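Local coordinates for protein member of DUF4221 family (Bacteroides vulgatus, PDB 3S9J) that is of unknown function but folds as a six-bladed beta-propeller, with sodium ions bound in the crystal, at residues P79-S84 and V95-I100. Numbering follows the deposited sequence.
Sequences PAVFGS and VAQNNI. With FMT (formic acid), chain P.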
loop_
_atom_site.group_PDB
_atom_site.type_symbol
_atom_site.label_atom_id
_atom_site.label_comp_id
_atom_site.label_asym_id
_atom_site.label_seq_id
_atom_site.Cartn_x
_atom_site.Cartn_y
_atom_site.Cartn_z
ATOM N N PRO A 79 12.210 8.357 -16.808
ATOM C CA PRO A 79 11.473 9.614 -16.887
ATOM C C PRO A 79 10.412 9.858 -15.840
ATOM O O PRO A 79 10.117 11.019 -15.554
ATOM C CB PRO A 79 10.797 9.539 -18.278
ATOM C CG PRO A 79 11.625 8.618 -19.062
ATOM C CD PRO A 79 12.098 7.583 -18.064
ATOM N N ALA A 80 9.801 8.811 -15.267
ATOM C CA ALA A 80 8.563 8.992 -14.505
ATOM C C ALA A 80 8.304 7.985 -13.391
ATOM O O ALA A 80 7.201 7.418 -13.264
ATOM C CB ALA A 80 7.365 9.027 -15.450
ATOM N N VAL A 81 9.315 7.789 -12.557
ATOM C CA VAL A 81 9.219 6.891 -11.430
ATOM C C VAL A 81 8.195 7.333 -10.406
ATOM O O VAL A 81 8.164 8.496 -9.951
ATOM C CB VAL A 81 10.572 6.741 -10.710
ATOM C CG1 VAL A 81 10.431 5.876 -9.428
ATOM C CG2 VAL A 81 11.617 6.208 -11.660
ATOM N N PHE A 82 7.314 6.399 -10.111
ATOM C CA PHE A 82 6.386 6.510 -9.006
ATOM C C PHE A 82 5.972 5.115 -8.566
ATOM O O PHE A 82 5.047 4.475 -9.064
ATOM C CB PHE A 82 5.212 7.453 -9.254
ATOM C CG PHE A 82 4.894 8.270 -8.042
ATOM C CD1 PHE A 82 5.901 9.017 -7.443
ATOM C CD2 PHE A 82 3.644 8.261 -7.466
ATOM C CE1 PHE A 82 5.671 9.752 -6.302
ATOM C CE2 PHE A 82 3.404 9.019 -6.336
ATOM C CZ PHE A 82 4.446 9.757 -5.757
ATOM N N GLY A 83 6.746 4.637 -7.613
ATOM C CA GLY A 83 6.626 3.302 -7.079
ATOM C C GLY A 83 7.915 2.542 -7.377
ATOM O O GLY A 83 8.408 2.524 -8.515
ATOM N N SER A 84 8.432 1.867 -6.365
ATOM C CA SER A 84 9.669 1.107 -6.478
ATOM C C SER A 84 9.738 0.096 -5.363
ATOM O O SER A 84 9.254 0.343 -4.246
ATOM C CB SER A 84 10.891 2.034 -6.492
ATOM O OG SER A 84 10.934 2.826 -5.319
ATOM N N VAL A 95 10.809 -0.712 -10.729
ATOM C CA VAL A 95 10.203 0.602 -10.595
ATOM C C VAL A 95 9.073 0.756 -11.599
ATOM O O VAL A 95 9.126 0.264 -12.722
ATOM C CB VAL A 95 11.201 1.799 -10.726
ATOM C CG1 VAL A 95 12.405 1.652 -9.730
ATOM C CG2 VAL A 95 11.686 1.967 -12.171
ATOM N N ALA A 96 8.023 1.418 -11.139
ATOM C CA ALA A 96 6.808 1.669 -11.931
ATOM C C ALA A 96 6.868 3.092 -12.485
ATOM O O ALA A 96 7.148 4.050 -11.753
ATOM C CB ALA A 96 5.539 1.504 -11.087
ATOM N N GLN A 97 6.601 3.222 -13.783
ATOM C CA GLN A 97 6.570 4.520 -14.448
ATOM C C GLN A 97 5.234 4.638 -15.173
ATOM O O GLN A 97 5.148 4.557 -16.413
ATOM C CB GLN A 97 7.767 4.698 -15.372
ATOM C CG GLN A 97 9.126 4.416 -14.735
ATOM C CD GLN A 97 10.248 4.847 -15.580
ATOM O OE1 GLN A 97 10.460 6.047 -15.776
ATOM N NE2 GLN A 97 10.993 3.885 -16.115
ATOM N N ASN A 98 4.193 4.797 -14.372
ATOM C CA ASN A 98 2.825 4.912 -14.889
ATOM C C ASN A 98 2.661 5.820 -16.102
ATOM O O ASN A 98 2.030 5.424 -17.092
ATOM C CB ASN A 98 1.900 5.372 -13.792
ATOM C CG ASN A 98 0.454 5.512 -14.256
ATOM O OD1 ASN A 98 -0.252 4.540 -14.351
ATOM N ND2 ASN A 98 0.015 6.749 -14.513
ATOM N N ASN A 99 3.199 7.047 -16.051
ATOM C CA ASN A 99 2.849 8.050 -17.031
ATOM C C ASN A 99 3.368 7.717 -18.415
ATOM O O ASN A 99 2.887 8.261 -19.388
ATOM C CB ASN A 99 3.345 9.431 -16.606
ATOM C CG ASN A 99 2.583 9.990 -15.425
ATOM O OD1 ASN A 99 1.588 9.426 -14.962
ATOM N ND2 ASN A 99 3.066 11.145 -14.915
ATOM N N ILE A 100 4.339 6.803 -18.509
ATOM C CA ILE A 100 4.884 6.377 -19.776
ATOM C C ILE A 100 4.672 4.859 -20.051
ATOM O O ILE A 100 5.323 4.299 -20.931
ATOM C CB ILE A 100 6.397 6.759 -19.939
ATOM C CG1 ILE A 100 7.266 6.119 -18.844
ATOM C CG2 ILE A 100 6.591 8.304 -19.982
ATOM C CD1 ILE A 100 8.750 6.138 -19.184
HETATM C C FMT P . 6.360 12.426 -15.932
HETATM O O1 FMT P . 5.430 12.180 -16.726
HETATM O O2 FMT P . 7.415 13.000 -16.265
HETATM O O HOH W 1 4.554 8.107 -13.633
HETATM O O HOH W 2 3.899 4.542 -11.554
#
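Gln97 reaches across to the loop residue Ala80, its amide oxygen OE1 accepting the backbone N-H of Ala80 at 2.9 Å, with the donor in the carbonyl plane. With CG beside its own backbone N (chi1 -51°) and the chain extended beyond it, CB and CG run alongside the Ala80 carbonyl and carry the amide to the N-H of Ala80. A long side chain with an acceptor at its end suits this place, where the loop offers an N-H to the side chain instead of to the strand. The other end of the amide, NE2, makes a weak hydrogen bond to Ser104 on the next strand. Pro79 lies across the Gln97 side chain at about a right angle, and its CG packs 3.8 Å from CD1 of Ile100, a small apolar patch beside the polar grip.

Farther along, backbone takes over. Phe82 N donates a nearly straight hydrogen bond to Ala96 O, and Ala96 N donates one to Gly83 O from 36° out of the plane of the Gly83 carbonyl. Gly83 adopts a positive phi of 117°, where a side chain would jam against the preceding carbonyl, so glycine fits. Beyond it, Ser84 and Val95 lie on the same face of the sheet, while Ser84 OG turns to Glu45 and His43 of the neighbouring sheet. Where the strand gives way to the 3-10 turn at Asn98 and Asn99, one water joins Ala80 O to Asn99 N and another links Phe82 O to Asn98 N.

Ser84 and Val95 form an antiparallel non-hydrogen-bonded pair, here the start of the pairing between the first two strands of a four-stranded propeller blade, with the preceding inter-blade loop bound along the second strand.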